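Long-range contact in aminopeptidase YwaD (Bacillus subtilis, PDB 6HC6), which removes a range of N-terminal amino acids, including leucine, arginine and lysine, from peptides as a secreted two-zinc aminopeptidase of the M28 family: residues Asp252-Gly264 with Glu397-Ile410. Residues are numbered along the deposited sequence; the frame is centred on the assembly and turned at random.
With ZN (zinc ion), chain E; ZN (zinc ion), chain D.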
# COMPACT_ATOMS: atom_id res chain seq x y z
N ASP A 252 -4.22 4.38 -3.56
CA ASP A 252 -5.22 3.91 -2.60
C ASP A 252 -4.68 4.01 -1.18
O ASP A 252 -3.48 4.19 -0.96
CB ASP A 252 -5.65 2.48 -2.91
CG ASP A 252 -4.53 1.47 -2.70
OD1 ASP A 252 -3.40 1.73 -3.19
OD2 ASP A 252 -4.79 0.41 -2.09
N SER A 253 -5.59 3.89 -0.21
CA SER A 253 -5.21 3.91 1.21
C SER A 253 -6.02 2.84 1.94
O SER A 253 -6.98 2.29 1.39
CB SER A 253 -5.43 5.28 1.84
OG SER A 253 -6.80 5.56 2.00
N VAL A 254 -5.64 2.57 3.18
CA VAL A 254 -6.33 1.55 3.98
C VAL A 254 -7.59 2.15 4.59
O VAL A 254 -7.70 3.38 4.72
CB VAL A 254 -5.41 0.96 5.08
CG1 VAL A 254 -4.13 0.37 4.48
CG2 VAL A 254 -5.09 2.02 6.13
N PRO A 255 -8.58 1.32 4.94
CA PRO A 255 -9.81 1.85 5.53
C PRO A 255 -9.53 2.74 6.74
O PRO A 255 -8.63 2.48 7.53
CB PRO A 255 -10.57 0.58 5.93
CG PRO A 255 -10.16 -0.43 4.94
CD PRO A 255 -8.68 -0.12 4.67
N PHE A 256 -10.33 3.80 6.86
CA PHE A 256 -10.31 4.79 7.93
C PHE A 256 -9.09 5.67 7.89
O PHE A 256 -8.96 6.55 8.74
CB PHE A 256 -10.41 4.17 9.33
CG PHE A 256 -11.54 3.20 9.47
CD1 PHE A 256 -12.85 3.65 9.47
CD2 PHE A 256 -11.30 1.83 9.56
CE1 PHE A 256 -13.91 2.76 9.59
CE2 PHE A 256 -12.34 0.94 9.67
CZ PHE A 256 -13.65 1.40 9.68
N SER A 257 -8.18 5.49 6.93
CA SER A 257 -7.03 6.38 6.85
C SER A 257 -7.20 7.35 5.70
O SER A 257 -7.38 6.91 4.56
CB SER A 257 -5.74 5.58 6.66
OG SER A 257 -4.66 6.42 6.29
N PRO A 258 -7.11 8.66 5.93
CA PRO A 258 -7.07 9.61 4.81
C PRO A 258 -5.91 9.36 3.88
O PRO A 258 -5.91 9.91 2.76
CB PRO A 258 -6.96 10.98 5.48
CG PRO A 258 -7.39 10.76 6.93
CD PRO A 258 -7.01 9.33 7.24
N GLY A 259 -4.90 8.59 4.29
CA GLY A 259 -3.82 8.25 3.37
C GLY A 259 -3.07 9.46 2.86
O GLY A 259 -2.68 9.50 1.69
N ALA A 260 -2.90 10.47 3.70
CA ALA A 260 -2.15 11.65 3.27
C ALA A 260 -0.71 11.28 2.94
O ALA A 260 -0.22 11.57 1.84
CB ALA A 260 -2.20 12.73 4.35
N ASN A 261 -0.02 10.61 3.88
CA ASN A 261 1.34 10.17 3.59
C ASN A 261 1.42 8.80 2.90
O ASN A 261 2.28 8.60 2.04
CB ASN A 261 2.17 10.13 4.88
CG ASN A 261 3.64 10.09 4.57
OD1 ASN A 261 4.09 10.78 3.64
ND2 ASN A 261 4.40 9.24 5.28
N ASP A 262 0.57 7.84 3.29
CA ASP A 262 0.50 6.52 2.65
C ASP A 262 -0.81 6.42 1.86
O ASP A 262 -1.80 5.93 2.38
CB ASP A 262 0.57 5.40 3.71
CG ASP A 262 0.74 4.03 3.09
OD1 ASP A 262 1.20 3.97 1.92
OD2 ASP A 262 0.43 3.01 3.77
N ASN A 263 -0.82 6.86 0.59
CA ASN A 263 0.34 7.34 -0.15
C ASN A 263 -0.06 8.52 -1.03
O ASN A 263 0.33 8.61 -2.19
CB ASN A 263 0.94 6.21 -1.00
CG ASN A 263 2.22 6.63 -1.69
OD1 ASN A 263 2.98 7.43 -1.15
ND2 ASN A 263 2.48 6.07 -2.87
N GLY A 264 -0.87 9.42 -0.48
CA GLY A 264 -1.08 10.68 -1.18
C GLY A 264 0.23 11.36 -1.49
O GLY A 264 0.41 11.95 -2.56
N GLU A 397 6.38 6.65 10.68
CA GLU A 397 5.66 7.43 11.66
C GLU A 397 4.62 6.56 12.37
O GLU A 397 4.16 5.55 11.83
CB GLU A 397 4.98 8.62 10.99
CG GLU A 397 3.89 8.23 10.00
CD GLU A 397 4.41 8.05 8.59
OE1 GLU A 397 3.58 8.11 7.65
OE2 GLU A 397 5.64 7.84 8.40
N PRO A 398 4.24 6.94 13.59
CA PRO A 398 3.20 6.19 14.31
C PRO A 398 1.83 6.32 13.68
O PRO A 398 0.93 5.54 14.03
CB PRO A 398 3.23 6.80 15.72
CG PRO A 398 3.82 8.16 15.53
CD PRO A 398 4.84 8.00 14.43
N TRP A 399 1.64 7.26 12.76
CA TRP A 399 0.32 7.52 12.20
C TRP A 399 -0.02 6.61 11.03
O TRP A 399 -1.18 6.60 10.59
CB TRP A 399 0.25 8.99 11.78
CG TRP A 399 0.75 9.89 12.88
CD1 TRP A 399 0.31 9.90 14.18
CD2 TRP A 399 1.78 10.87 12.80
NE1 TRP A 399 1.00 10.84 14.90
CE2 TRP A 399 1.91 11.45 14.08
CE3 TRP A 399 2.60 11.33 11.77
CZ2 TRP A 399 2.83 12.46 14.35
CZ3 TRP A 399 3.51 12.33 12.04
CH2 TRP A 399 3.62 12.88 13.31
N TYR A 400 0.96 5.86 10.53
CA TYR A 400 0.79 4.97 9.39
C TYR A 400 -0.39 4.03 9.60
O TYR A 400 -0.54 3.41 10.66
CB TYR A 400 2.11 4.20 9.23
CG TYR A 400 2.12 2.92 8.43
CD1 TYR A 400 2.26 2.94 7.05
CD2 TYR A 400 2.05 1.69 9.07
CE1 TYR A 400 2.31 1.76 6.33
CE2 TYR A 400 2.09 0.51 8.36
CZ TYR A 400 2.22 0.55 6.98
OH TYR A 400 2.25 -0.61 6.25
N HIS A 401 -1.26 3.97 8.59
CA HIS A 401 -2.43 3.08 8.57
C HIS A 401 -3.42 3.39 9.69
O HIS A 401 -4.15 2.50 10.16
CB HIS A 401 -1.99 1.61 8.63
CG HIS A 401 -1.48 1.09 7.31
ND1 HIS A 401 -1.27 -0.25 7.08
CD2 HIS A 401 -1.15 1.73 6.17
CE1 HIS A 401 -0.83 -0.41 5.84
NE2 HIS A 401 -0.74 0.78 5.27
N THR A 402 -3.50 4.65 10.12
CA THR A 402 -4.45 5.10 11.12
C THR A 402 -5.20 6.31 10.60
O THR A 402 -4.80 6.92 9.60
CB THR A 402 -3.76 5.47 12.45
OG1 THR A 402 -3.18 6.77 12.33
CG2 THR A 402 -2.69 4.46 12.87
N PRO A 403 -6.30 6.70 11.25
CA PRO A 403 -6.96 7.96 10.87
C PRO A 403 -6.06 9.17 11.00
O PRO A 403 -6.38 10.23 10.45
CB PRO A 403 -8.15 8.04 11.84
CG PRO A 403 -8.44 6.63 12.19
CD PRO A 403 -7.11 5.94 12.23
N GLU A 404 -4.95 9.05 11.73
CA GLU A 404 -4.04 10.19 11.86
C GLU A 404 -3.05 10.30 10.71
O GLU A 404 -2.20 11.20 10.74
CB GLU A 404 -3.28 10.10 13.19
CG GLU A 404 -4.19 10.12 14.41
CD GLU A 404 -4.80 11.47 14.67
OE1 GLU A 404 -5.84 11.54 15.36
OE2 GLU A 404 -4.24 12.48 14.18
N ASP A 405 -3.12 9.44 9.69
CA ASP A 405 -2.35 9.64 8.46
C ASP A 405 -3.05 10.71 7.62
O ASP A 405 -3.62 10.45 6.56
CB ASP A 405 -2.18 8.34 7.67
CG ASP A 405 -1.30 8.52 6.48
OD1 ASP A 405 -1.24 7.61 5.63
OD2 ASP A 405 -0.67 9.59 6.38
N SER A 406 -2.97 11.94 8.12
CA SER A 406 -3.73 13.07 7.62
C SER A 406 -2.79 14.18 7.18
O SER A 406 -1.59 14.16 7.48
CB SER A 406 -4.67 13.60 8.70
OG SER A 406 -3.88 14.12 9.77
N ILE A 407 -3.33 15.16 6.45
CA ILE A 407 -2.48 16.22 5.93
C ILE A 407 -1.87 17.05 7.05
O ILE A 407 -0.82 17.67 6.85
CB ILE A 407 -3.26 17.07 4.92
CG1 ILE A 407 -2.29 17.71 3.93
CG2 ILE A 407 -4.13 18.11 5.62
CD1 ILE A 407 -2.97 18.38 2.75
N GLU A 408 -2.50 17.07 8.24
CA GLU A 408 -1.89 17.72 9.39
C GLU A 408 -0.49 17.18 9.66
O GLU A 408 0.36 17.90 10.21
CB GLU A 408 -2.80 17.54 10.63
CG GLU A 408 -2.11 17.76 11.95
CD GLU A 408 -3.07 17.70 13.13
OE1 GLU A 408 -2.80 18.39 14.14
OE2 GLU A 408 -4.08 16.96 13.06
N HIS A 409 -0.21 15.95 9.25
CA HIS A 409 1.08 15.32 9.52
C HIS A 409 1.92 15.20 8.26
O HIS A 409 2.71 14.26 8.12
CB HIS A 409 0.87 13.96 10.18
CG HIS A 409 0.31 14.05 11.57
ND1 HIS A 409 -0.81 13.36 11.97
CD2 HIS A 409 0.71 14.78 12.64
CE1 HIS A 409 -1.08 13.66 13.23
NE2 HIS A 409 -0.17 14.51 13.67
N ILE A 410 1.75 16.13 7.34
CA ILE A 410 2.53 16.19 6.11
C ILE A 410 3.43 17.41 6.22
O ILE A 410 2.99 18.48 6.64
CB ILE A 410 1.62 16.28 4.87
CG1 ILE A 410 0.95 14.94 4.60
CG2 ILE A 410 2.41 16.74 3.63
CD1 ILE A 410 1.90 13.86 4.14
ZN ZN E . 0.02 1.05 3.31
ZN ZN D . 2.23 2.71 0.73
O HOH W 1 -6.79 3.62 9.47
O HOH W 2 -2.32 5.26 6.04
O HOH W 3 3.42 1.91 2.12
O HOH W 4 1.17 1.03 1.31
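D262 and H401 meet at one zinc ion, which D262 OD2 binds at 2.0 Å and H401 NE2 at 2.1 Å. The carboxylate and imidazole planes are 8° apart, with D262 OD2 at the ring edge. D262 OD1 binds the second zinc, and a water links the ions: the co-catalytic pair of M28 peptidases. E295 and E452 also bind the first ion, H250 and D323 the second. The H401 ring is sandwiched, with V254 CG1 over one face, 3.6 Å from its centroid, and the Y400 ring over the other. Farther out, D453 holds H401 ND1, and the D405 carboxylate holds the start of helix 260-277: OD2 accepts from N261 N (2.8 Å, 158°), tilted from its plane, and OD1 uses its syn lone pair for D262 N (3.0 Å). With CG anti to the backbone N (chi1 -175°), the carboxylate is turned onto these amides, while D405 O takes A260 N at 2.9 Å. A water joins OD1 to H401 N. Given an alanine at D405, both amides would probably lack acceptors and D262 could shift. N261 ND2 donates to E397 OE1 at 2.8 Å. Backbone amides thus probably offset the buried D405 charge, coupling the helix start to the zinc-binding loop.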